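DUF3224 domain-containing protein (Shewanella oneidensis, PDB 2OOJ) is of unknown function but belongs to the DUF3224 family, grouped with the allene oxide cyclase-like barrels, and folds into a curled antiparallel beta-sheet. Local coordinates at residues B[39-43]-B[126-130]; B[96-100]-B[112-118]. All coordinates share one frame; numbering follows the deposited sequence.

Contact 1 (B[39-43]-B[126-130])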
ATOM      1  N   PHE B  39       2.156  20.045  -3.995  1.00 31.35           N
ATOM      2  CA  PHE B  39       1.206  20.539  -3.008  1.00 28.97           C
ATOM      3  C   PHE B  39       1.348  22.044  -2.899  1.00 28.79           C
ATOM      4  O   PHE B  39       2.458  22.555  -2.959  1.00 29.90           O
ATOM      5  CB  PHE B  39       1.511  19.931  -1.636  1.00 28.80           C
ATOM      6  CG  PHE B  39       1.304  18.454  -1.578  1.00 26.72           C
ATOM      7  CD1 PHE B  39       2.333  17.582  -1.919  1.00 33.65           C
ATOM      8  CD2 PHE B  39       0.096  17.925  -1.163  1.00 29.78           C
ATOM      9  CE1 PHE B  39       2.146  16.195  -1.863  1.00 35.78           C
ATOM     10  CE2 PHE B  39      -0.094  16.553  -1.089  1.00 35.52           C
ATOM     11  CZ  PHE B  39       0.940  15.686  -1.438  1.00 31.34           C
ATOM     12  N   TYR B  40       0.233  22.737  -2.695  1.00 31.06           N
ATOM     13  CA  TYR B  40       0.178  24.194  -2.646  1.00 31.37           C
ATOM     14  C   TYR B  40      -0.477  24.597  -1.353  1.00 32.00           C
ATOM     15  O   TYR B  40      -1.317  23.860  -0.812  1.00 32.09           O
ATOM     16  CB  TYR B  40      -0.702  24.711  -3.803  1.00 33.21           C
ATOM     17  CG  TYR B  40      -0.125  24.431  -5.164  1.00 33.84           C
ATOM     18  CD1 TYR B  40       0.863  25.244  -5.702  1.00 39.89           C
ATOM     19  CD2 TYR B  40      -0.554  23.335  -5.914  1.00 34.12           C
ATOM     20  CE1 TYR B  40       1.402  24.976  -6.958  1.00 39.02           C
ATOM     21  CE2 TYR B  40      -0.015  23.055  -7.150  1.00 37.25           C
ATOM     22  CZ  TYR B  40       0.960  23.885  -7.673  1.00 40.80           C
ATOM     23  OH  TYR B  40       1.511  23.601  -8.899  1.00 49.52           O
ATOM     24  N   GLY B  41      -0.132  25.778  -0.865  1.00 31.53           N
ATOM     25  CA  GLY B  41      -0.767  26.310   0.322  1.00 32.81           C
ATOM     26  C   GLY B  41       0.044  26.030   1.579  1.00 32.31           C
ATOM     27  O   GLY B  41       1.271  26.178   1.606  1.00 29.89           O
ATOM     28  N   GLU B  42      -0.659  25.608   2.614  1.00 31.27           N
ATOM     29  CA  GLU B  42      -0.036  25.377   3.919  1.00 31.80           C
ATOM     30  C   GLU B  42       0.993  24.254   3.863  1.00 29.62           C
ATOM     31  O   GLU B  42       1.967  24.261   4.608  1.00 32.65           O
ATOM     32  CB  GLU B  42      -1.120  25.054   4.934  1.00 30.63           C
ATOM     33  CG  GLU B  42      -2.004  26.207   5.222  1.00 38.39           C
ATOM     34  CD  GLU B  42      -1.417  27.181   6.226  1.00 48.34           C
ATOM     35  OE1 GLU B  42      -0.216  27.098   6.547  1.00 49.50           O
ATOM     36  OE2 GLU B  42      -2.171  28.064   6.674  1.00 55.40           O
ATOM     37  N   LEU B  43       0.744  23.269   3.004  1.00 28.88           N
ATOM     38  CA  LEU B  43       1.757  22.298   2.609  1.00 28.69           C
ATOM     39  C   LEU B  43       2.189  22.708   1.216  1.00 30.00           C
ATOM     40  O   LEU B  43       1.433  22.545   0.229  1.00 29.27           O
ATOM     41  CB  LEU B  43       1.183  20.854   2.606  1.00 30.46           C
ATOM     42  CG  LEU B  43       2.162  19.741   2.183  1.00 27.00           C
ATOM     43  CD1 LEU B  43       3.424  19.751   3.066  1.00 23.53           C
ATOM     44  CD2 LEU B  43       1.443  18.363   2.225  1.00 31.58           C
ATOM     45  N   PHE B 126      -7.774  18.269  -3.739  1.00 28.62           N
ATOM     46  CA  PHE B 126      -7.470  18.971  -2.516  1.00 26.12           C
ATOM     47  C   PHE B 126      -7.021  17.952  -1.490  1.00 25.50           C
ATOM     48  O   PHE B 126      -7.552  16.834  -1.423  1.00 27.22           O
ATOM     49  CB  PHE B 126      -8.706  19.695  -1.967  1.00 27.41           C
ATOM     50  CG  PHE B 126      -9.067  20.927  -2.735  1.00 29.47           C
ATOM     51  CD1 PHE B 126      -9.807  20.830  -3.880  1.00 33.04           C
ATOM     52  CD2 PHE B 126      -8.658  22.171  -2.305  1.00 37.64           C
ATOM     53  CE1 PHE B 126     -10.129  21.959  -4.595  1.00 38.63           C
ATOM     54  CE2 PHE B 126      -8.983  23.294  -3.015  1.00 39.75           C
ATOM     55  CZ  PHE B 126      -9.708  23.181  -4.174  1.00 32.52           C
ATOM     56  N   TYR B 127      -6.098  18.375  -0.672  1.00 27.52           N
ATOM     57  CA  TYR B 127      -5.671  17.602   0.502  1.00 27.37           C
ATOM     58  C   TYR B 127      -6.258  18.257   1.751  1.00 25.88           C
ATOM     59  O   TYR B 127      -6.426  19.488   1.807  1.00 24.76           O
ATOM     60  CB  TYR B 127      -4.136  17.559   0.595  1.00 28.64           C
ATOM     61  CG  TYR B 127      -3.496  18.895   0.839  1.00 28.05           C
ATOM     62  CD1 TYR B 127      -3.330  19.396   2.144  1.00 29.00           C
ATOM     63  CD2 TYR B 127      -2.999  19.644  -0.220  1.00 25.77           C
ATOM     64  CE1 TYR B 127      -2.750  20.619   2.344  1.00 25.90           C
ATOM     65  CE2 TYR B 127      -2.450  20.880  -0.026  1.00 28.01           C
ATOM     66  CZ  TYR B 127      -2.304  21.363   1.268  1.00 28.05           C
ATOM     67  OH  TYR B 127      -1.739  22.599   1.443  1.00 25.84           O
ATOM     68  N   GLU B 128      -6.584  17.421   2.740  1.00 29.32           N
ATOM     69  CA  GLU B 128      -6.964  17.835   4.063  1.00 28.33           C
ATOM     70  C   GLU B 128      -6.016  17.083   4.997  1.00 28.74           C
ATOM     71  O   GLU B 128      -6.103  15.876   5.100  1.00 27.99           O
ATOM     72  CB  GLU B 128      -8.412  17.482   4.361  1.00 32.52           C
ATOM     73  CG  GLU B 128      -9.469  18.280   3.568  1.00 38.53           C
ATOM     74  CD  GLU B 128      -9.826  17.686   2.185  1.00 42.17           C
ATOM     75  OE1 GLU B 128     -10.021  16.462   2.055  1.00 43.57           O
ATOM     76  OE2 GLU B 128      -9.942  18.468   1.221  1.00 42.65           O
ATOM     77  N   PHE B 129      -5.092  17.798   5.634  1.00 29.81           N
ATOM     78  CA  PHE B 129      -3.978  17.162   6.346  1.00 27.47           C
ATOM     79  C   PHE B 129      -4.075  17.503   7.815  1.00 28.72           C
ATOM     80  O   PHE B 129      -4.006  18.675   8.168  1.00 26.41           O
ATOM     81  CB  PHE B 129      -2.645  17.632   5.701  1.00 27.74           C
ATOM     82  CG  PHE B 129      -1.405  16.968   6.245  1.00 29.86           C
ATOM     83  CD1 PHE B 129      -1.396  15.633   6.642  1.00 32.69           C
ATOM     84  CD2 PHE B 129      -0.213  17.654   6.276  1.00 32.42           C
ATOM     85  CE1 PHE B 129      -0.227  15.044   7.115  1.00 31.21           C
ATOM     86  CE2 PHE B 129       0.942  17.054   6.743  1.00 31.63           C
ATOM     87  CZ  PHE B 129       0.922  15.744   7.149  1.00 26.83           C
ATOM     88  N   SER B 130      -4.323  16.478   8.643  1.00 28.84           N
ATOM     89  CA  SER B 130      -4.404  16.622  10.087  1.00 31.68           C
ATOM     90  C   SER B 130      -3.117  16.116  10.706  1.00 30.25           C
ATOM     91  O   SER B 130      -2.788  14.936  10.600  1.00 29.15           O
ATOM     92  CB  SER B 130      -5.608  15.844  10.631  1.00 32.31           C
ATOM     93  OG  SER B 130      -6.728  16.163   9.846  1.00 32.37           O
TER

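Contact 2 (B[96-100]-B[112-118])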
ATOM      1  N   LEU B  96      -9.834   5.265   1.795  1.00 37.39           N
ATOM      2  CA  LEU B  96      -8.392   5.531   1.713  1.00 35.60           C
ATOM      3  C   LEU B  96      -7.827   5.722   3.095  1.00 37.34           C
ATOM      4  O   LEU B  96      -8.355   6.511   3.859  1.00 37.13           O
ATOM      5  CB  LEU B  96      -8.123   6.797   0.919  1.00 35.55           C
ATOM      6  CG  LEU B  96      -6.639   7.173   0.788  1.00 37.48           C
ATOM      7  CD1 LEU B  96      -5.838   6.086   0.071  1.00 34.77           C
ATOM      8  CD2 LEU B  96      -6.460   8.521   0.090  1.00 40.03           C
ATOM      9  N   HIS B  97      -6.774   4.976   3.411  1.00 33.93           N
ATOM     10  CA  HIS B  97      -5.915   5.273   4.548  1.00 33.64           C
ATOM     11  C   HIS B  97      -4.598   5.891   4.037  1.00 30.62           C
ATOM     12  O   HIS B  97      -3.904   5.292   3.227  1.00 28.24           O
ATOM     13  CB  HIS B  97      -5.600   4.020   5.342  1.00 35.06           C
ATOM     14  CG  HIS B  97      -4.759   4.299   6.543  1.00 46.16           C
ATOM     15  ND1 HIS B  97      -5.245   4.958   7.652  1.00 51.23           N
ATOM     16  CD2 HIS B  97      -3.443   4.083   6.778  1.00 51.88           C
ATOM     17  CE1 HIS B  97      -4.272   5.095   8.536  1.00 56.07           C
ATOM     18  NE2 HIS B  97      -3.171   4.565   8.035  1.00 47.25           N
ATOM     19  N   LEU B  98      -4.270   7.079   4.515  1.00 28.62           N
ATOM     20  CA  LEU B  98      -3.100   7.793   4.051  1.00 25.79           C
ATOM     21  C   LEU B  98      -2.487   8.437   5.288  1.00 28.33           C
ATOM     22  O   LEU B  98      -3.125   9.269   5.929  1.00 24.34           O
ATOM     23  CB  LEU B  98      -3.520   8.834   3.086  1.00 26.38           C
ATOM     24  CG  LEU B  98      -2.523   9.809   2.479  1.00 28.93           C
ATOM     25  CD1 LEU B  98      -1.312   9.142   1.920  1.00 33.01           C
ATOM     26  CD2 LEU B  98      -3.258  10.637   1.372  1.00 26.10           C
ATOM     27  N   GLU B  99      -1.286   7.987   5.636  1.00 27.55           N
ATOM     28  CA  GLU B  99      -0.625   8.457   6.868  1.00 29.48           C
ATOM     29  C   GLU B  99       0.831   8.789   6.621  1.00 28.36           C
ATOM     30  O   GLU B  99       1.460   8.271   5.703  1.00 28.25           O
ATOM     31  CB  GLU B  99      -0.779   7.440   7.990  1.00 31.97           C
ATOM     32  CG  GLU B  99       0.107   6.267   7.934  1.00 35.23           C
ATOM     33  CD  GLU B  99      -0.035   5.383   9.165  1.00 42.82           C
ATOM     34  OE1 GLU B  99      -1.036   4.669   9.237  1.00 34.47           O
ATOM     35  OE2 GLU B  99       0.858   5.391  10.043  1.00 41.18           O
ATOM     36  N   VAL B 100       1.363   9.654   7.478  1.00 27.46           N
ATOM     37  CA  VAL B 100       2.802   9.903   7.534  1.00 27.21           C
ATOM     38  C   VAL B 100       3.447   8.667   8.183  1.00 24.65           C
ATOM     39  O   VAL B 100       2.992   8.222   9.203  1.00 25.55           O
ATOM     40  CB  VAL B 100       3.125  11.153   8.381  1.00 27.71           C
ATOM     41  CG1 VAL B 100       4.576  11.225   8.675  1.00 23.84           C
ATOM     42  CG2 VAL B 100       2.676  12.440   7.648  1.00 25.25           C
ATOM     43  N   LEU B 112       6.953  14.723  12.946  1.00 27.66           N
ATOM     44  CA  LEU B 112       5.644  14.889  12.332  1.00 26.15           C
ATOM     45  C   LEU B 112       4.812  13.624  12.420  1.00 24.05           C
ATOM     46  O   LEU B 112       5.310  12.514  12.134  1.00 26.68           O
ATOM     47  CB  LEU B 112       5.813  15.255  10.855  1.00 25.68           C
ATOM     48  CG  LEU B 112       4.551  15.545  10.068  1.00 26.25           C
ATOM     49  CD1 LEU B 112       3.787  16.753  10.644  1.00 24.64           C
ATOM     50  CD2 LEU B 112       4.961  15.817   8.610  1.00 28.42           C
ATOM     51  N   TYR B 113       3.556  13.797  12.818  1.00 27.55           N
ATOM     52  CA  TYR B 113       2.553  12.752  12.841  1.00 29.20           C
ATOM     53  C   TYR B 113       1.350  13.224  12.036  1.00 29.21           C
ATOM     54  O   TYR B 113       0.918  14.378  12.166  1.00 27.91           O
ATOM     55  CB  TYR B 113       2.068  12.529  14.262  1.00 30.17           C
ATOM     56  CG  TYR B 113       0.861  11.626  14.386  1.00 29.71           C
ATOM     57  CD1 TYR B 113       1.023  10.247  14.505  1.00 33.45           C
ATOM     58  CD2 TYR B 113      -0.428  12.133  14.389  1.00 30.53           C
ATOM     59  CE1 TYR B 113      -0.067   9.403  14.591  1.00 28.62           C
ATOM     60  CE2 TYR B 113      -1.540  11.296  14.508  1.00 33.07           C
ATOM     61  CZ  TYR B 113      -1.351   9.934  14.622  1.00 28.25           C
ATOM     62  OH  TYR B 113      -2.416   9.084  14.756  1.00 32.59           O
ATOM     63  N   GLY B 114       0.723  12.346  11.267  1.00 28.97           N
ATOM     64  CA  GLY B 114      -0.481  12.824  10.592  1.00 27.02           C
ATOM     65  C   GLY B 114      -1.166  11.899   9.620  1.00 26.90           C
ATOM     66  O   GLY B 114      -0.604  10.907   9.205  1.00 25.83           O
ATOM     67  N   THR B 115      -2.396  12.267   9.282  1.00 28.14           N
ATOM     68  CA  THR B 115      -3.202  11.541   8.315  1.00 26.48           C
ATOM     69  C   THR B 115      -3.748  12.537   7.325  1.00 24.04           C
ATOM     70  O   THR B 115      -3.882  13.721   7.607  1.00 24.93           O
ATOM     71  CB  THR B 115      -4.340  10.759   9.002  1.00 24.98           C
ATOM     72  OG1 THR B 115      -5.172  11.660   9.740  1.00 30.25           O
ATOM     73  CG2 THR B 115      -3.756   9.655   9.952  1.00 30.13           C
HETATM   74  N   MSE B 116      -4.004  12.070   6.121  1.00 22.93           N
HETATM   75  CA  MSE B 116      -4.442  12.986   5.084  1.00 24.77           C
HETATM   76  C   MSE B 116      -5.628  12.406   4.390  1.00 27.57           C
HETATM   77  O   MSE B 116      -5.727  11.213   4.270  1.00 29.63           O
HETATM   78  CB  MSE B 116      -3.307  13.201   4.067  1.00 28.35           C
HETATM   79  CG  MSE B 116      -3.684  14.162   2.945  1.00 27.13           C
HETATM   80 SE   MSE B 116      -2.123  14.398   1.793  0.75 34.53          SE
HETATM   81  CE  MSE B 116      -1.048  15.540   2.845  1.00 29.27           C
ATOM     82  N   ALA B 117      -6.564  13.265   4.005  1.00 29.41           N
ATOM     83  CA  ALA B 117      -7.728  12.865   3.233  1.00 28.49           C
ATOM     84  C   ALA B 117      -7.618  13.594   1.925  1.00 26.69           C
ATOM     85  O   ALA B 117      -7.021  14.646   1.868  1.00 26.64           O
ATOM     86  CB  ALA B 117      -8.987  13.238   3.942  1.00 30.37           C
ATOM     87  N   ILE B 118      -8.246  13.050   0.874  1.00 29.65           N
ATOM     88  CA  ILE B 118      -8.144  13.599  -0.463  1.00 30.23           C
ATOM     89  C   ILE B 118      -9.561  13.839  -0.991  1.00 32.14           C
ATOM     90  O   ILE B 118     -10.450  12.973  -0.892  1.00 31.57           O
ATOM     91  CB  ILE B 118      -7.417  12.619  -1.380  1.00 35.09           C
ATOM     92  CG1 ILE B 118      -6.015  12.320  -0.859  1.00 37.93           C
ATOM     93  CG2 ILE B 118      -7.342  13.124  -2.811  1.00 33.68           C
ATOM     94  CD1 ILE B 118      -5.044  13.426  -1.105  1.00 37.40           C
TER
HETATM   95  O   HOH W   1       1.872   9.549  11.405  1.00 27.86           O

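Contact 1 (B[39-43]-B[126-130])
The hairpin turn between strands 29-39 and 43-55 is plugged by Tyr127, whose side chain reaches it from strand 124-133. With CG between the backbone N and carbonyl carbon (chi1 65°), its ring is sent toward the turn. The hydroxyl links the two sides: Tyr127 OH donates to Tyr40 O at 2.6 Å and accepts from Leu43 N at 3.0 Å, the latter nearly straight at 162°. Tyr40 O and Leu43 N, 4.4 Å apart, are thereby bridged by the phenol. The donor stands tilted from the Tyr40 carbonyl plane. Within the turn, a CB on Gly41 would collide with Tyr40 O and crowd Tyr127 OH. Phe39 turns its edge toward the face of the Tyr127 ring in an offset edge-to-face pair, the planes at 69° and Phe39 CD2 3.7 Å from Tyr127 CD2. Leu43 CB comes within 3.8 Å of Tyr127 CZ, while Leu43 CD2 lies over one face of the Phe39 ring. Strand 5-18 runs between the two segments, its Gly9 and Lys10 backbone-bonded to Tyr127 and Tyr40. The tyrosine thus ties second-neighbour strands of a curled antiparallel sheet at a hairpin turn, consistent with the barrel of this clan.

Contact 2 (B[96-100]-B[112-118])
The side chains of Leu98 and Met116 run alongside each other in a common direction across the junction of strands 93-107 and 112-121, which are antiparallel with 148° between their directions. The backbones are joined by a single bridge at the non-hydrogen-bonded pair Glu99-Thr115, flanked by two bonds: Met116 N to Leu98 O, 2.9 Å, and Val100 N to Gly114 O, also 2.9 Å and almost straight at 171°. At the Val100-Gly114 pair the second link goes through a water, which donates to Val100 O and accepts from Gly114 N. Thr115 CA adds a CA-H...O contact to Leu98 O at 3.3 Å.

The leucine carries the apolar part. Its CB rests against Met116 O at 3.5 Å. With CG anti to the backbone N (chi1 176°), the chain runs on beside Met116, and CG meets Met116 CB at 3.8 Å. At the tip CD2 touches Met116 CB at 3.7 Å, nears the selenium of this selenomethionine, and reaches Ile118 CG1 at 3.9 Å, where Leu96 CD2 also arrives. Replacing Leu98 by an alanine would probably leave a gap beside Met116 and Ile118 and cost the packing on Leu83 and His85 of strand 77-90.

Further along, Val100 CG2 faces Leu112 CD2, and Gly114 passes beside the valine; a CB there would press on the carbonyl O of Tyr113. The other face is polar: His97 NE2 bonds to Glu99 OE1, at a modelled length so short that it is doubtful, and Glu99 OE2 forms a salt bridge with Arg95 of the second subunit. With just two direct backbone bonds and a water, the apolar packing of Leu98, Val100, Met116 and Ile118 probably does much to hold the strands together.

Overall arrangement
From the N terminus, the chain first reaches 39-43, the hairpin turn of contact 1, and meets its partner 126-130 only after 82 intervening residues. Contact 2 falls wholly within that span: it closes a shorter loop of 11 residues between 96-100 and 112-118, so the two are nested and do not cross. Their centres lie 11 Å apart. They are coupled through the neighbouring strands 112-121 and 124-133, where Ala117 N probably bonds to Glu128 O and Ser130 N to Thr115 O. One edge of this strand pair meets strand 93-107, while strand 5-18 on the other side leads to the early hairpin, which is consistent with a sheet curled into a closed barrel.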